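PDB 2B6C: 6-O-methylguanine DNA methyltransferase, which is of unknown function but probably takes part in the repair of alkylated DNA, as AlkD-like proteins do. Local coordinates for residues Val83-Phe94 and Trp110-Leu120. Numbering follows the deposited sequence.
Sequences VQRFSLEEVVAF and WRKFFGSWVAL
Val-83 and Trp-117 bring the two backbones to their closest approach, and the valine uses its branches separately: CG1 meets Leu-120 CD1 at 3.6 Å, while CG2 lies against Trp-117 CB and the Phe-113 ring. Leu-120 CD1 also touches Gln-84 CG, the two side chains crossing at about a right angle. The bend that follows turns Phe-86 O toward the indole of Trp-117, whose NE1 donates to this oxygen at 2.9 Å in a fairly straight bond (161°). The oxygen lies near the indole plane, yet the donor stands well above the plane of the carbonyl. One N-H thus pins a backbone turn to the neighbouring helix just before helix 88-94 starts. Phe-86 CD2 meets the edge of the Phe-113 ring at CZ, near that ring's plane. The helix start is a capping box: Ser-87 N donates to Glu-90 OE1 at 3.0 Å, answered by a weak bond from Glu-90 N to Ser-87 OG. Leu-88 CD1 reaches Trp-117 CH2, at the far end of the same indole. One turn further along, Val-91 splits its methyls, with CG2 over the indole face and CG1, anti to the backbone N (chi1 170°), 3.6 Å from Phe-114 CE1. Phe-94 completes the row. Its ring face receives the edge of Phe-113 (centroids 5.0 Å apart), its CD1 touches Trp-110 CZ3, and its CE2 sits over the centre of the Phe-86 ring. Ala-79 of helix 69-81 packs on Phe-94 and Phe-113. With helix 88-94 and residues 110-120 of helix 104-120 running nearly antiparallel (163° between the two short axes), an aromatic cluster of Phe-86, Phe-94, Trp-110 and Phe-113 here joins two helices of an all-helical chain, consistent with the HEAT-like repeat architecture of AlkD relatives.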
# COMPACT_ATOMS: atom_id res chain seq x y z
N VAL B 83 5.29 5.76 3.02
CA VAL B 83 4.79 6.20 4.33
C VAL B 83 4.83 5.08 5.40
O VAL B 83 5.24 5.33 6.54
CB VAL B 83 3.35 6.84 4.18
CG1 VAL B 83 2.30 5.82 3.64
CG2 VAL B 83 2.89 7.56 5.44
N GLN B 84 4.47 3.86 5.01
CA GLN B 84 4.49 2.68 5.88
C GLN B 84 5.86 2.28 6.40
O GLN B 84 5.94 1.64 7.45
CB GLN B 84 3.87 1.48 5.16
CG GLN B 84 2.42 1.66 4.94
CD GLN B 84 1.75 0.36 4.55
OE1 GLN B 84 1.75 -0.04 3.38
NE2 GLN B 84 1.13 -0.28 5.54
N ARG B 85 6.91 2.66 5.68
CA ARG B 85 8.30 2.33 6.01
C ARG B 85 8.91 3.17 7.14
O ARG B 85 9.95 2.79 7.70
CB ARG B 85 9.19 2.44 4.76
CG ARG B 85 8.81 1.46 3.63
CD ARG B 85 9.82 1.57 2.47
NE ARG B 85 11.16 1.26 2.94
CZ ARG B 85 12.30 1.46 2.28
NH1 ARG B 85 12.30 1.97 1.05
NH2 ARG B 85 13.44 1.13 2.86
N PHE B 86 8.27 4.29 7.49
CA PHE B 86 8.84 5.16 8.52
C PHE B 86 8.38 4.86 9.93
O PHE B 86 7.18 4.73 10.18
CB PHE B 86 8.60 6.64 8.19
CG PHE B 86 9.06 7.02 6.83
CD1 PHE B 86 10.43 7.02 6.52
CD2 PHE B 86 8.14 7.35 5.85
CE1 PHE B 86 10.86 7.33 5.26
CE2 PHE B 86 8.58 7.68 4.55
CZ PHE B 86 9.93 7.67 4.28
N SER B 87 9.34 4.78 10.85
CA SER B 87 9.06 4.73 12.28
C SER B 87 8.67 6.12 12.78
O SER B 87 8.81 7.11 12.05
CB SER B 87 10.31 4.29 13.01
OG SER B 87 11.33 5.23 12.75
N LEU B 88 8.19 6.19 14.02
CA LEU B 88 7.88 7.46 14.65
C LEU B 88 9.05 8.42 14.56
O LEU B 88 8.87 9.58 14.23
CB LEU B 88 7.47 7.29 16.11
CG LEU B 88 7.23 8.57 16.96
CD1 LEU B 88 6.14 9.47 16.37
CD2 LEU B 88 6.86 8.15 18.38
N GLU B 89 10.25 7.94 14.89
CA GLU B 89 11.44 8.79 14.95
C GLU B 89 11.79 9.39 13.58
O GLU B 89 12.23 10.57 13.50
CB GLU B 89 12.63 8.04 15.59
CG GLU B 89 12.43 6.50 15.74
CD GLU B 89 11.38 6.09 16.79
OE1 GLU B 89 10.60 5.15 16.52
OE2 GLU B 89 11.35 6.71 17.89
N GLU B 90 11.61 8.61 12.52
CA GLU B 90 11.82 9.07 11.15
C GLU B 90 10.78 10.08 10.74
O GLU B 90 11.10 11.04 10.02
CB GLU B 90 11.88 7.90 10.16
CG GLU B 90 13.10 7.01 10.39
CD GLU B 90 13.03 5.66 9.69
OE1 GLU B 90 11.94 5.12 9.45
OE2 GLU B 90 14.09 5.08 9.41
N VAL B 91 9.53 9.89 11.17
CA VAL B 91 8.47 10.84 10.83
C VAL B 91 8.73 12.18 11.52
O VAL B 91 8.57 13.24 10.91
CB VAL B 91 7.02 10.30 11.12
CG1 VAL B 91 5.97 11.40 10.99
CG2 VAL B 91 6.68 9.22 10.13
N VAL B 92 9.17 12.12 12.79
CA VAL B 92 9.51 13.34 13.52
C VAL B 92 10.60 14.12 12.79
O VAL B 92 10.57 15.33 12.78
CB VAL B 92 9.91 13.04 15.00
CG1 VAL B 92 10.38 14.29 15.74
CG2 VAL B 92 8.73 12.41 15.74
N ALA B 93 11.56 13.42 12.15
CA ALA B 93 12.69 14.09 11.47
C ALA B 93 12.21 14.78 10.19
O ALA B 93 12.76 15.82 9.79
CB ALA B 93 13.86 13.10 11.19
N PHE B 94 11.15 14.25 9.57
CA PHE B 94 10.59 14.94 8.39
C PHE B 94 10.00 16.34 8.69
O PHE B 94 9.83 17.13 7.78
CB PHE B 94 9.51 14.11 7.70
CG PHE B 94 10.03 13.02 6.78
CD1 PHE B 94 10.59 13.33 5.54
CD2 PHE B 94 9.91 11.68 7.14
CE1 PHE B 94 11.01 12.32 4.68
CE2 PHE B 94 10.34 10.65 6.29
CZ PHE B 94 10.89 10.99 5.05
N TRP B 110 3.19 18.15 2.38
CA TRP B 110 3.72 17.59 3.65
C TRP B 110 2.60 17.21 4.64
O TRP B 110 2.69 16.17 5.31
CB TRP B 110 4.70 18.52 4.38
CG TRP B 110 6.07 18.55 3.77
CD1 TRP B 110 6.72 19.64 3.24
CD2 TRP B 110 6.96 17.43 3.63
NE1 TRP B 110 7.96 19.27 2.78
CE2 TRP B 110 8.14 17.93 3.01
CE3 TRP B 110 6.89 16.07 3.99
CZ2 TRP B 110 9.23 17.10 2.69
CZ3 TRP B 110 7.99 15.24 3.69
CH2 TRP B 110 9.15 15.76 3.05
N ARG B 111 1.57 18.04 4.72
CA ARG B 111 0.46 17.80 5.63
C ARG B 111 -0.21 16.45 5.30
O ARG B 111 -0.53 15.66 6.22
CB ARG B 111 -0.56 18.95 5.61
CG ARG B 111 -1.84 18.64 6.46
CD ARG B 111 -2.95 18.04 5.58
NE ARG B 111 -3.41 19.05 4.63
CZ ARG B 111 -4.12 18.79 3.55
NH1 ARG B 111 -4.47 17.54 3.28
NH2 ARG B 111 -4.51 19.78 2.75
N LYS B 112 -0.40 16.22 4.01
CA LYS B 112 -0.90 14.93 3.50
C LYS B 112 -0.03 13.76 3.91
O LYS B 112 -0.55 12.75 4.29
CB LYS B 112 -1.08 14.95 1.98
CG LYS B 112 -2.28 15.72 1.58
CD LYS B 112 -2.35 15.97 0.05
CE LYS B 112 -3.00 17.33 -0.26
NZ LYS B 112 -3.60 17.40 -1.63
N PHE B 113 1.30 13.92 3.83
CA PHE B 113 2.20 12.91 4.37
C PHE B 113 1.98 12.62 5.86
O PHE B 113 1.84 11.45 6.26
CB PHE B 113 3.66 13.26 4.08
CG PHE B 113 4.63 12.38 4.78
CD1 PHE B 113 4.86 11.06 4.33
CD2 PHE B 113 5.31 12.84 5.90
CE1 PHE B 113 5.77 10.24 4.98
CE2 PHE B 113 6.21 12.04 6.57
CZ PHE B 113 6.46 10.72 6.09
N PHE B 114 1.97 13.67 6.69
CA PHE B 114 1.74 13.50 8.15
C PHE B 114 0.35 12.94 8.46
O PHE B 114 0.20 12.13 9.38
CB PHE B 114 2.07 14.79 8.95
CG PHE B 114 3.55 15.14 8.92
CD1 PHE B 114 4.46 14.45 9.73
CD2 PHE B 114 4.03 16.11 8.06
CE1 PHE B 114 5.83 14.74 9.69
CE2 PHE B 114 5.39 16.41 8.00
CZ PHE B 114 6.30 15.71 8.81
N GLY B 115 -0.64 13.33 7.68
CA GLY B 115 -2.01 12.85 7.88
C GLY B 115 -2.12 11.39 7.51
O GLY B 115 -2.83 10.63 8.18
N SER B 116 -1.44 10.99 6.44
CA SER B 116 -1.45 9.57 6.04
C SER B 116 -0.78 8.68 7.06
O SER B 116 -1.26 7.57 7.30
CB SER B 116 -0.78 9.32 4.69
OG SER B 116 -1.39 10.20 3.79
N TRP B 117 0.35 9.16 7.60
CA TRP B 117 1.12 8.41 8.58
C TRP B 117 0.31 8.22 9.86
O TRP B 117 0.26 7.12 10.43
CB TRP B 117 2.47 9.06 8.86
CG TRP B 117 3.38 8.13 9.63
CD1 TRP B 117 4.21 7.18 9.12
CD2 TRP B 117 3.49 8.03 11.06
NE1 TRP B 117 4.85 6.51 10.13
CE2 TRP B 117 4.43 7.02 11.34
CE3 TRP B 117 2.89 8.72 12.14
CZ2 TRP B 117 4.79 6.65 12.66
CZ3 TRP B 117 3.24 8.36 13.46
CH2 TRP B 117 4.18 7.33 13.70
N VAL B 118 -0.31 9.31 10.31
CA VAL B 118 -1.21 9.28 11.45
C VAL B 118 -2.44 8.37 11.16
O VAL B 118 -2.82 7.59 12.00
CB VAL B 118 -1.62 10.74 11.85
CG1 VAL B 118 -2.87 10.76 12.64
CG2 VAL B 118 -0.49 11.42 12.61
N ALA B 119 -3.06 8.47 9.97
CA ALA B 119 -4.14 7.51 9.62
C ALA B 119 -3.66 6.05 9.79
O ALA B 119 -4.42 5.18 10.25
CB ALA B 119 -4.63 7.74 8.21
N LEU B 120 -2.40 5.79 9.45
CA LEU B 120 -1.82 4.45 9.65
C LEU B 120 -1.44 4.13 11.10
O LEU B 120 -1.27 2.97 11.44
CB LEU B 120 -0.60 4.26 8.73
CG LEU B 120 -0.91 4.31 7.23
CD1 LEU B 120 0.39 4.50 6.42
CD2 LEU B 120 -1.64 3.03 6.80